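Local structure of hypothetical protein, IPT/TIG domain protein (Bacteroides ovatus, 4HW6) at residues Thr179-Val187 against Met195-Ser203; Ala230-Gln238 against Ser274-Gly284. The protein is of unknown function but probably binds carbohydrate as an auxiliary nutrient-binding protein, joining an IPT/TIG domain to a six-bladed beta-propeller. One frame throughout, in Å; residues are numbered along the deposited sequence.

Contact 1: Thr179-Val187 against Met195-Ser203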
# COMPACT_ATOMS: atom_id res chain seq x y z
N THR A 179 21.44 -2.66 -12.17
CA THR A 179 21.99 -3.24 -10.95
C THR A 179 23.20 -4.12 -11.23
O THR A 179 24.01 -4.33 -10.34
CB THR A 179 20.96 -4.16 -10.26
OG1 THR A 179 20.62 -5.22 -11.16
CG2 THR A 179 19.69 -3.37 -9.86
N ASN A 180 23.28 -4.68 -12.44
CA ASN A 180 24.24 -5.73 -12.77
C ASN A 180 24.16 -6.93 -11.82
O ASN A 180 25.16 -7.61 -11.55
CB ASN A 180 25.68 -5.18 -12.85
CG ASN A 180 25.88 -4.26 -14.04
OD1 ASN A 180 26.42 -3.17 -13.90
ND2 ASN A 180 25.41 -4.68 -15.19
N ILE A 181 22.96 -7.17 -11.32
CA ILE A 181 22.65 -8.32 -10.51
C ILE A 181 21.67 -9.18 -11.31
O ILE A 181 20.64 -8.69 -11.76
CB ILE A 181 21.98 -7.86 -9.20
CG1 ILE A 181 22.96 -7.06 -8.34
CG2 ILE A 181 21.40 -9.04 -8.42
CD1 ILE A 181 22.34 -6.36 -7.14
N GLY A 182 22.00 -10.46 -11.50
CA GLY A 182 21.21 -11.34 -12.35
C GLY A 182 19.84 -11.73 -11.84
O GLY A 182 18.94 -11.95 -12.64
N GLN A 183 19.68 -11.83 -10.53
CA GLN A 183 18.40 -12.29 -9.97
C GLN A 183 18.09 -11.59 -8.67
O GLN A 183 18.45 -12.06 -7.59
CB GLN A 183 18.38 -13.81 -9.83
CG GLN A 183 16.97 -14.38 -9.62
CD GLN A 183 16.90 -15.86 -9.95
OE1 GLN A 183 17.63 -16.69 -9.38
NE2 GLN A 183 16.03 -16.20 -10.88
N CYS A 184 17.44 -10.44 -8.79
CA CYS A 184 17.19 -9.59 -7.62
C CYS A 184 15.98 -10.10 -6.87
O CYS A 184 14.84 -9.97 -7.35
CB CYS A 184 16.95 -8.13 -8.03
SG CYS A 184 18.36 -7.31 -8.79
N ALA A 185 16.22 -10.70 -5.70
CA ALA A 185 15.16 -11.40 -4.96
C ALA A 185 14.43 -10.57 -3.92
O ALA A 185 13.31 -10.91 -3.54
CB ALA A 185 15.75 -12.65 -4.29
N ASP A 186 15.07 -9.53 -3.39
CA ASP A 186 14.46 -8.68 -2.37
C ASP A 186 15.22 -7.35 -2.29
O ASP A 186 16.36 -7.24 -2.76
CB ASP A 186 14.43 -9.40 -1.01
CG ASP A 186 13.40 -8.79 -0.01
OD1 ASP A 186 12.56 -7.93 -0.42
OD2 ASP A 186 13.40 -9.21 1.19
N VAL A 187 14.58 -6.36 -1.69
CA VAL A 187 15.16 -5.02 -1.53
C VAL A 187 14.72 -4.50 -0.17
O VAL A 187 13.59 -4.75 0.27
CB VAL A 187 14.76 -4.05 -2.67
CG1 VAL A 187 13.24 -3.94 -2.83
CG2 VAL A 187 15.40 -2.68 -2.46
N MSE A 195 20.65 1.20 0.33
CA MSE A 195 19.73 0.22 -0.26
C MSE A 195 20.37 -1.17 -0.30
O MSE A 195 21.45 -1.31 -0.82
CB MSE A 195 19.38 0.64 -1.68
CG MSE A 195 18.34 -0.22 -2.36
SE MSE A 195 18.26 0.27 -4.27
CE MSE A 195 17.33 1.96 -4.07
N VAL A 196 19.69 -2.17 0.25
CA VAL A 196 20.14 -3.56 0.24
C VAL A 196 19.40 -4.30 -0.85
O VAL A 196 18.19 -4.13 -1.01
CB VAL A 196 19.81 -4.25 1.60
CG1 VAL A 196 20.41 -5.66 1.67
CG2 VAL A 196 20.31 -3.41 2.75
N VAL A 197 20.12 -5.08 -1.65
CA VAL A 197 19.49 -5.92 -2.68
C VAL A 197 20.09 -7.33 -2.60
O VAL A 197 21.32 -7.50 -2.58
CB VAL A 197 19.73 -5.36 -4.09
CG1 VAL A 197 19.06 -6.26 -5.13
CG2 VAL A 197 19.21 -3.93 -4.22
N VAL A 198 19.21 -8.31 -2.56
CA VAL A 198 19.62 -9.71 -2.51
C VAL A 198 19.76 -10.24 -3.92
O VAL A 198 18.87 -10.04 -4.74
CB VAL A 198 18.61 -10.56 -1.71
CG1 VAL A 198 18.94 -12.06 -1.84
CG2 VAL A 198 18.66 -10.12 -0.25
N ASP A 199 20.86 -10.92 -4.22
CA ASP A 199 21.05 -11.65 -5.48
C ASP A 199 20.90 -13.14 -5.15
O ASP A 199 21.68 -13.67 -4.37
CB ASP A 199 22.44 -11.41 -6.03
CG ASP A 199 22.68 -12.03 -7.41
OD1 ASP A 199 21.72 -12.49 -8.10
OD2 ASP A 199 23.86 -11.99 -7.86
N ASP A 200 19.90 -13.79 -5.74
CA ASP A 200 19.69 -15.24 -5.58
C ASP A 200 20.52 -15.95 -6.64
O ASP A 200 20.13 -15.98 -7.83
CB ASP A 200 18.20 -15.57 -5.71
CG ASP A 200 17.91 -17.07 -5.66
OD1 ASP A 200 18.82 -17.90 -5.40
OD2 ASP A 200 16.75 -17.42 -5.91
N GLN A 201 21.68 -16.48 -6.24
CA GLN A 201 22.62 -17.08 -7.18
C GLN A 201 23.25 -18.33 -6.58
O GLN A 201 23.23 -18.54 -5.37
CB GLN A 201 23.67 -16.07 -7.66
CG GLN A 201 24.51 -15.43 -6.55
CD GLN A 201 25.58 -16.38 -6.03
OE1 GLN A 201 26.23 -17.10 -6.81
NE2 GLN A 201 25.80 -16.37 -4.71
N SER A 202 23.83 -19.16 -7.44
CA SER A 202 24.10 -20.56 -7.08
C SER A 202 25.49 -20.90 -6.54
O SER A 202 25.81 -22.10 -6.41
CB SER A 202 23.76 -21.45 -8.27
OG SER A 202 24.64 -21.25 -9.36
N SER A 203 26.30 -19.89 -6.21
CA SER A 203 27.65 -20.12 -5.69
C SER A 203 27.82 -19.66 -4.24
O SER A 203 27.49 -18.52 -3.90
CB SER A 203 28.69 -19.39 -6.55
OG SER A 203 29.97 -19.49 -5.93
O HOH W 1 24.39 -11.48 -10.49
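C184-V187 and M195-D199 run antiparallel, their axes 4.7 Å apart at closest and their directions 154° apart, with A185 N donating to V198 O (2.9 Å) and V198 N to D186 O (3.1 Å). Beyond the strand end the ladder continues into the loop, where D200 N gives Q183 O a nearly straight bond of 2.9 Å lying in the carbonyl plane. D199 does more with its side chain. Its CG stands anti to the backbone N (chi1 -175°), which brings the carboxylate to the G182-Q183 backbone before strand 184-189: D199 OD1 accepts from Q183 N at 3.2 Å, on its syn side but 35° out of the carboxylate plane, while OD2 accepts a hydrogen bond from a water that in turn accepts from G182 N. The hairpin forms the first two strands of a four-stranded antiparallel propeller blade, with 184-189 at one edge. I181 lies alongside D199, the two side chains running in opposing directions, with I181 CG2 3.4 Å from D199 CG. On the same face I181 CD1 reaches V197 CG1, which C184 SG also touches at 3.9 Å, and V187 CG2 meets CG of selenomethionine M195 at 3.8 Å. A185 CB packs on V198 CG1.

Contact 2: Ala230-Gln238 against Ser274-Gly284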
# COMPACT_ATOMS: atom_id res chain seq x y z
N ALA A 230 20.14 -17.01 -1.70
CA ALA A 230 19.51 -16.07 -0.78
C ALA A 230 18.18 -15.56 -1.32
O ALA A 230 18.06 -15.26 -2.53
CB ALA A 230 20.46 -14.92 -0.42
N LYS A 231 17.20 -15.41 -0.41
CA LYS A 231 15.82 -15.13 -0.79
C LYS A 231 15.18 -13.83 -0.28
O LYS A 231 14.21 -13.34 -0.85
CB LYS A 231 14.92 -16.27 -0.32
CG LYS A 231 15.25 -17.63 -0.90
CD LYS A 231 15.17 -17.64 -2.41
CE LYS A 231 15.27 -19.04 -2.99
NZ LYS A 231 14.91 -19.00 -4.44
N THR A 232 15.71 -13.29 0.81
CA THR A 232 15.03 -12.21 1.54
C THR A 232 16.05 -11.44 2.36
O THR A 232 17.12 -11.95 2.67
CB THR A 232 13.86 -12.75 2.42
OG1 THR A 232 13.09 -11.66 2.96
CG2 THR A 232 14.34 -13.64 3.55
N CYS A 233 15.74 -10.17 2.65
CA CYS A 233 16.61 -9.29 3.45
C CYS A 233 15.75 -8.40 4.36
O CYS A 233 15.21 -7.39 3.94
CB CYS A 233 17.53 -8.42 2.59
SG CYS A 233 16.77 -7.45 1.26
N ALA A 234 15.64 -8.80 5.62
CA ALA A 234 14.79 -8.10 6.57
C ALA A 234 15.68 -7.36 7.56
O ALA A 234 16.40 -7.98 8.35
CB ALA A 234 13.88 -9.08 7.28
N VAL A 235 15.60 -6.04 7.53
CA VAL A 235 16.45 -5.19 8.35
C VAL A 235 15.76 -4.90 9.67
O VAL A 235 14.71 -4.27 9.69
CB VAL A 235 16.78 -3.86 7.66
CG1 VAL A 235 17.63 -2.98 8.58
CG2 VAL A 235 17.52 -4.11 6.36
N HIS A 236 16.37 -5.31 10.77
CA HIS A 236 15.78 -5.09 12.10
C HIS A 236 15.80 -3.61 12.45
O HIS A 236 16.85 -2.96 12.35
CB HIS A 236 16.51 -5.85 13.18
CG HIS A 236 15.80 -5.84 14.50
ND1 HIS A 236 15.95 -4.84 15.44
CD2 HIS A 236 14.91 -6.72 15.03
CE1 HIS A 236 15.19 -5.11 16.48
NE2 HIS A 236 14.52 -6.22 16.25
N PRO A 237 14.65 -3.07 12.90
CA PRO A 237 14.53 -1.61 13.07
C PRO A 237 15.31 -0.96 14.21
O PRO A 237 15.43 0.28 14.20
CB PRO A 237 13.03 -1.40 13.31
CG PRO A 237 12.52 -2.71 13.79
CD PRO A 237 13.35 -3.75 13.10
N GLN A 238 15.81 -1.72 15.18
CA GLN A 238 16.69 -1.18 16.20
C GLN A 238 18.13 -1.68 16.13
O GLN A 238 19.03 -0.91 16.43
CB GLN A 238 16.16 -1.43 17.63
CG GLN A 238 14.89 -0.66 17.94
CD GLN A 238 13.66 -1.40 17.50
OE1 GLN A 238 13.57 -2.61 17.71
NE2 GLN A 238 12.72 -0.71 16.86
N SER A 274 13.07 -23.48 -0.24
CA SER A 274 11.84 -22.80 -0.60
C SER A 274 12.06 -21.30 -0.45
O SER A 274 13.09 -20.87 0.08
CB SER A 274 10.69 -23.28 0.34
OG SER A 274 9.41 -22.96 -0.18
N ASN A 275 11.12 -20.50 -0.95
CA ASN A 275 11.23 -19.07 -0.85
C ASN A 275 10.61 -18.65 0.48
O ASN A 275 9.55 -19.16 0.88
CB ASN A 275 10.43 -18.39 -1.98
CG ASN A 275 11.18 -18.35 -3.30
OD1 ASN A 275 12.26 -18.90 -3.44
ND2 ASN A 275 10.57 -17.70 -4.28
N PHE A 276 11.25 -17.69 1.15
CA PHE A 276 10.70 -17.09 2.35
C PHE A 276 10.80 -15.59 2.20
O PHE A 276 11.67 -15.09 1.49
CB PHE A 276 11.48 -17.55 3.61
CG PHE A 276 11.47 -19.03 3.80
CD1 PHE A 276 10.35 -19.67 4.31
CD2 PHE A 276 12.56 -19.81 3.41
CE1 PHE A 276 10.32 -21.05 4.43
CE2 PHE A 276 12.53 -21.17 3.55
CZ PHE A 276 11.41 -21.80 4.07
N HIS A 277 9.93 -14.88 2.90
CA HIS A 277 10.00 -13.43 3.00
C HIS A 277 9.79 -13.08 4.44
O HIS A 277 8.75 -13.40 5.02
CB HIS A 277 8.93 -12.77 2.14
CG HIS A 277 9.04 -11.28 2.10
ND1 HIS A 277 10.13 -10.64 1.55
CD2 HIS A 277 8.22 -10.32 2.57
CE1 HIS A 277 9.96 -9.33 1.68
NE2 HIS A 277 8.81 -9.11 2.30
N ILE A 278 10.77 -12.40 5.01
CA ILE A 278 10.75 -12.01 6.42
C ILE A 278 10.42 -10.52 6.51
O ILE A 278 10.97 -9.72 5.76
CB ILE A 278 12.09 -12.33 7.09
CG1 ILE A 278 12.35 -13.85 7.07
CG2 ILE A 278 12.10 -11.85 8.56
CD1 ILE A 278 13.75 -14.25 7.49
N VAL A 279 9.50 -10.17 7.41
CA VAL A 279 9.13 -8.78 7.63
C VAL A 279 9.08 -8.50 9.14
O VAL A 279 8.30 -9.13 9.87
CB VAL A 279 7.74 -8.42 7.02
CG1 VAL A 279 7.54 -6.92 7.10
CG2 VAL A 279 7.57 -8.93 5.58
N TRP A 280 9.91 -7.57 9.59
CA TRP A 280 9.92 -7.15 10.99
C TRP A 280 8.65 -6.35 11.33
O TRP A 280 8.23 -5.45 10.59
CB TRP A 280 11.18 -6.33 11.34
CG TRP A 280 12.38 -7.19 11.47
CD1 TRP A 280 13.36 -7.38 10.53
CD2 TRP A 280 12.65 -8.08 12.53
NE1 TRP A 280 14.29 -8.29 10.99
CE2 TRP A 280 13.85 -8.77 12.20
CE3 TRP A 280 12.01 -8.38 13.74
CZ2 TRP A 280 14.41 -9.72 13.06
CZ3 TRP A 280 12.55 -9.34 14.56
CH2 TRP A 280 13.75 -9.99 14.22
N HIS A 281 8.05 -6.66 12.48
CA HIS A 281 7.05 -5.78 13.04
C HIS A 281 7.70 -4.43 13.30
O HIS A 281 8.88 -4.37 13.63
CB HIS A 281 6.50 -6.33 14.35
CG HIS A 281 5.28 -5.62 14.85
ND1 HIS A 281 5.34 -4.57 15.75
CD2 HIS A 281 3.97 -5.81 14.58
CE1 HIS A 281 4.10 -4.16 16.01
NE2 HIS A 281 3.26 -4.89 15.30
N PRO A 282 6.94 -3.32 13.15
CA PRO A 282 7.58 -2.03 13.32
C PRO A 282 8.24 -1.82 14.68
O PRO A 282 9.22 -1.09 14.79
CB PRO A 282 6.43 -1.05 13.09
CG PRO A 282 5.56 -1.75 12.11
CD PRO A 282 5.61 -3.20 12.51
N THR A 283 7.73 -2.47 15.73
CA THR A 283 8.37 -2.39 17.05
C THR A 283 9.73 -3.09 17.13
O THR A 283 10.53 -2.80 18.03
CB THR A 283 7.50 -3.06 18.14
OG1 THR A 283 7.32 -4.44 17.82
CG2 THR A 283 6.14 -2.38 18.26
N GLY A 284 9.97 -4.04 16.24
CA GLY A 284 11.16 -4.90 16.31
C GLY A 284 11.06 -6.05 17.29
O GLY A 284 12.03 -6.77 17.50
O HOH W 2 11.63 -12.04 -0.53
O HOH W 3 12.60 -17.93 -6.59
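H236 and W280 meet as a T-shaped pair, the imidazole edge turned to the face of the indole six-membered ring, planes at 77° and centroids 4.5 Å apart. Along W280, CB rests on P237 CD; CG lies near P237 CD and H236 CA; CD1 lies near V235 O and, at 3.7 Å, A234 CB; NE1 makes a weak bond to A234 O; and the benzo carbons, from CE3 round to CZ2, lie under H236 CD2. H236 CA itself sits over the five-membered ring in a CH-pi contact. With W280 reduced to an alanine, the H236 edge is likely to lose its aromatic face and A234 O its weak donor. The imidazole is fixed further by H236 NE2, which donates at 2.8 Å to a lone pair of G284 O in the turn H281-G284. I278 N gives T232 OG1 a straight bond (3.2 Å, 171°), and that hydroxyl also pairs with D186. At the other end K231 NZ reaches N275 OD1 at 2.8 Å and is salt-bridged to D200. The neighbouring blades that begin with strands 234-235 and 276-280 are thus joined by side-chain donors and acceptors flanking the apolar contacts of A234, I278 and W280, and by ring packing, rather than by backbone-to-backbone bonds.

From the N terminus, the IPT/TIG region comes first and the chain then enters the propeller. Contact 1 closes a short loop of seven residues, pairing strand 184-189 with strand 195-199 within one blade. Only after it is complete does contact 2 open: 35 residues, including strands 242-244 and 251-255, separate its segments, and it brings the start of the next blade to the first strand of the one after. The two are therefore in series, neither nested nor crossed, with centres about 15 Å apart. They touch through segment 230-238, by the salt bridge between D200 and K231 and a probable bond from C233 N to D186, tying three successive blades together.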